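Local coordinates for protein flap endonuclease 1 (Desulfurococcus amylolyticus, PDB 3ORY) that probably cleaves branched DNA as a structure-specific nuclease, removing 5' flaps of the kind formed during replication and repair, at residues A[116-120]-A[131-135]. Sequence-based numbering, arbitrary orientation.
Sequences AKKYE and ARRYA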
loop_
_atom_site.group_PDB
_atom_site.type_symbol
_atom_site.label_atom_id
_atom_site.label_comp_id
_atom_site.label_asym_id
_atom_site.label_seq_id
_atom_site.Cartn_x
_atom_site.Cartn_y
_atom_site.Cartn_z
ATOM N N ALA A 116 -3.225 -7.070 -20.320
ATOM C CA ALA A 116 -3.046 -7.910 -21.515
ATOM C C ALA A 116 -4.065 -7.579 -22.600
ATOM O O ALA A 116 -3.722 -7.513 -23.777
ATOM C CB ALA A 116 -3.118 -9.393 -21.160
ATOM N N LYS A 117 -5.315 -7.379 -22.186
ATOM C CA LYS A 117 -6.399 -6.997 -23.091
ATOM C C LYS A 117 -6.112 -5.627 -23.721
ATOM O O LYS A 117 -6.210 -5.464 -24.939
ATOM C CB LYS A 117 -7.733 -7.033 -22.333
ATOM C CG LYS A 117 -8.858 -6.139 -22.848
ATOM C CD LYS A 117 -10.055 -6.233 -21.886
ATOM C CE LYS A 117 -10.730 -4.879 -21.641
ATOM N NZ LYS A 117 -11.661 -4.485 -22.739
ATOM N N LYS A 118 -5.723 -4.664 -22.882
ATOM C CA LYS A 118 -5.385 -3.312 -23.336
ATOM C C LYS A 118 -4.139 -3.257 -24.234
ATOM O O LYS A 118 -4.095 -2.476 -25.191
ATOM C CB LYS A 118 -5.218 -2.369 -22.143
ATOM C CG LYS A 118 -6.454 -2.195 -21.245
ATOM C CD LYS A 118 -7.673 -1.640 -21.984
ATOM C CE LYS A 118 -7.562 -0.146 -22.235
ATOM N NZ LYS A 118 -8.792 0.377 -22.902
ATOM N N TYR A 119 -3.132 -4.080 -23.933
ATOM C CA TYR A 119 -1.932 -4.159 -24.774
ATOM C C TYR A 119 -2.279 -4.648 -26.171
ATOM O O TYR A 119 -1.767 -4.121 -27.163
ATOM C CB TYR A 119 -0.860 -5.074 -24.165
ATOM C CG TYR A 119 0.371 -5.234 -25.041
ATOM C CD1 TYR A 119 1.334 -4.231 -25.106
ATOM C CD2 TYR A 119 0.572 -6.393 -25.810
ATOM C CE1 TYR A 119 2.465 -4.367 -25.904
ATOM C CE2 TYR A 119 1.713 -6.535 -26.622
ATOM C CZ TYR A 119 2.652 -5.518 -26.654
ATOM O OH TYR A 119 3.776 -5.628 -27.434
ATOM N N GLU A 120 -3.141 -5.661 -26.229
ATOM C CA GLU A 120 -3.579 -6.249 -27.482
ATOM C C GLU A 120 -4.330 -5.221 -28.335
ATOM O O GLU A 120 -4.087 -5.109 -29.544
ATOM C CB GLU A 120 -4.446 -7.479 -27.208
ATOM C CG GLU A 120 -5.161 -8.012 -28.439
ATOM C CD GLU A 120 -5.385 -9.508 -28.394
ATOM O OE1 GLU A 120 -5.643 -10.044 -27.290
ATOM O OE2 GLU A 120 -5.305 -10.141 -29.472
ATOM N N ALA A 131 0.778 0.974 -25.968
ATOM C CA ALA A 131 1.432 -0.329 -25.940
ATOM C C ALA A 131 2.478 -0.399 -24.833
ATOM O O ALA A 131 2.460 -1.321 -24.022
ATOM C CB ALA A 131 2.055 -0.643 -27.286
ATOM N N ARG A 132 3.367 0.592 -24.794
ATOM C CA ARG A 132 4.425 0.663 -23.787
ATOM C C ARG A 132 3.869 0.725 -22.358
ATOM O O ARG A 132 4.430 0.124 -21.442
ATOM C CB ARG A 132 5.340 1.854 -24.082
ATOM C CG ARG A 132 6.688 1.823 -23.380
ATOM C CD ARG A 132 7.775 2.511 -24.210
ATOM N NE ARG A 132 7.449 3.894 -24.571
ATOM C CZ ARG A 132 7.061 4.291 -25.781
ATOM N NH1 ARG A 132 6.945 3.419 -26.775
ATOM N NH2 ARG A 132 6.787 5.570 -26.001
ATOM N N ARG A 133 2.755 1.431 -22.186
ATOM C CA ARG A 133 2.104 1.571 -20.885
ATOM C C ARG A 133 1.476 0.256 -20.423
ATOM O O ARG A 133 1.673 -0.171 -19.280
ATOM C CB ARG A 133 1.037 2.663 -20.944
ATOM C CG ARG A 133 0.386 2.992 -19.598
ATOM C CD ARG A 133 -0.769 3.983 -19.752
ATOM N NE ARG A 133 -0.419 5.101 -20.632
ATOM C CZ ARG A 133 -1.276 6.022 -21.072
ATOM N NH1 ARG A 133 -0.851 6.992 -21.873
ATOM N NH2 ARG A 133 -2.557 5.975 -20.718
ATOM N N TYR A 134 0.725 -0.387 -21.312
ATOM C CA TYR A 134 0.019 -1.615 -20.958
ATOM C C TYR A 134 0.923 -2.852 -20.947
ATOM O O TYR A 134 0.543 -3.896 -20.423
ATOM C CB TYR A 134 -1.200 -1.810 -21.859
ATOM C CG TYR A 134 -2.241 -0.722 -21.690
ATOM C CD1 TYR A 134 -2.743 -0.405 -20.427
ATOM C CD2 TYR A 134 -2.727 -0.011 -22.795
ATOM C CE1 TYR A 134 -3.698 0.593 -20.262
ATOM C CE2 TYR A 134 -3.688 0.989 -22.641
ATOM C CZ TYR A 134 -4.165 1.281 -21.369
ATOM O OH TYR A 134 -5.112 2.263 -21.198
ATOM N N ALA A 135 2.117 -2.715 -21.514
ATOM C CA ALA A 135 3.091 -3.798 -21.566
ATOM C C ALA A 135 3.831 -4.003 -20.248
ATOM O O ALA A 135 4.425 -5.063 -20.034
ATOM C CB ALA A 135 4.087 -3.544 -22.678
#
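Lys-118 sets its CB over one face of the Tyr-134 ring in a CH-pi contact, 3.4 Å from the ring centroid and 10° off the normal. The lysine chain, bent at chi2 and chi3, then runs outward until CE lies 3.6 Å from Tyr-134 OH; its ammonium continues to a long, weak ion pair with Glu-121. An alanine in place of Tyr-134 would probably leave Lys-118 CB without its aromatic partner and the lysine chain freer to turn.

The apolar contacts centre on Tyr-119. With CG anti to the backbone N (chi1 177°), its ring reaches across to two alanines, CE1 lying 3.7 Å from Ala-135 CB and 4.0 Å from Ala-131 CB, while its CB meets Tyr-134 CB.

Polar backbone atoms also approach: Ala-131 O sits at the edge of the Tyr-119 ring, near its plane and 3.3 Å from Tyr-119 CD1, and Tyr-119 N lies 3.6 Å from Tyr-134 CB.

Helices 102-125 and 128-134 belong to the helical arch, through which, as in related flap endonucleases, the 5' flap probably threads. Here they are joined at the protein surface by aromatic and aliphatic contacts rather than by direct polar bonds.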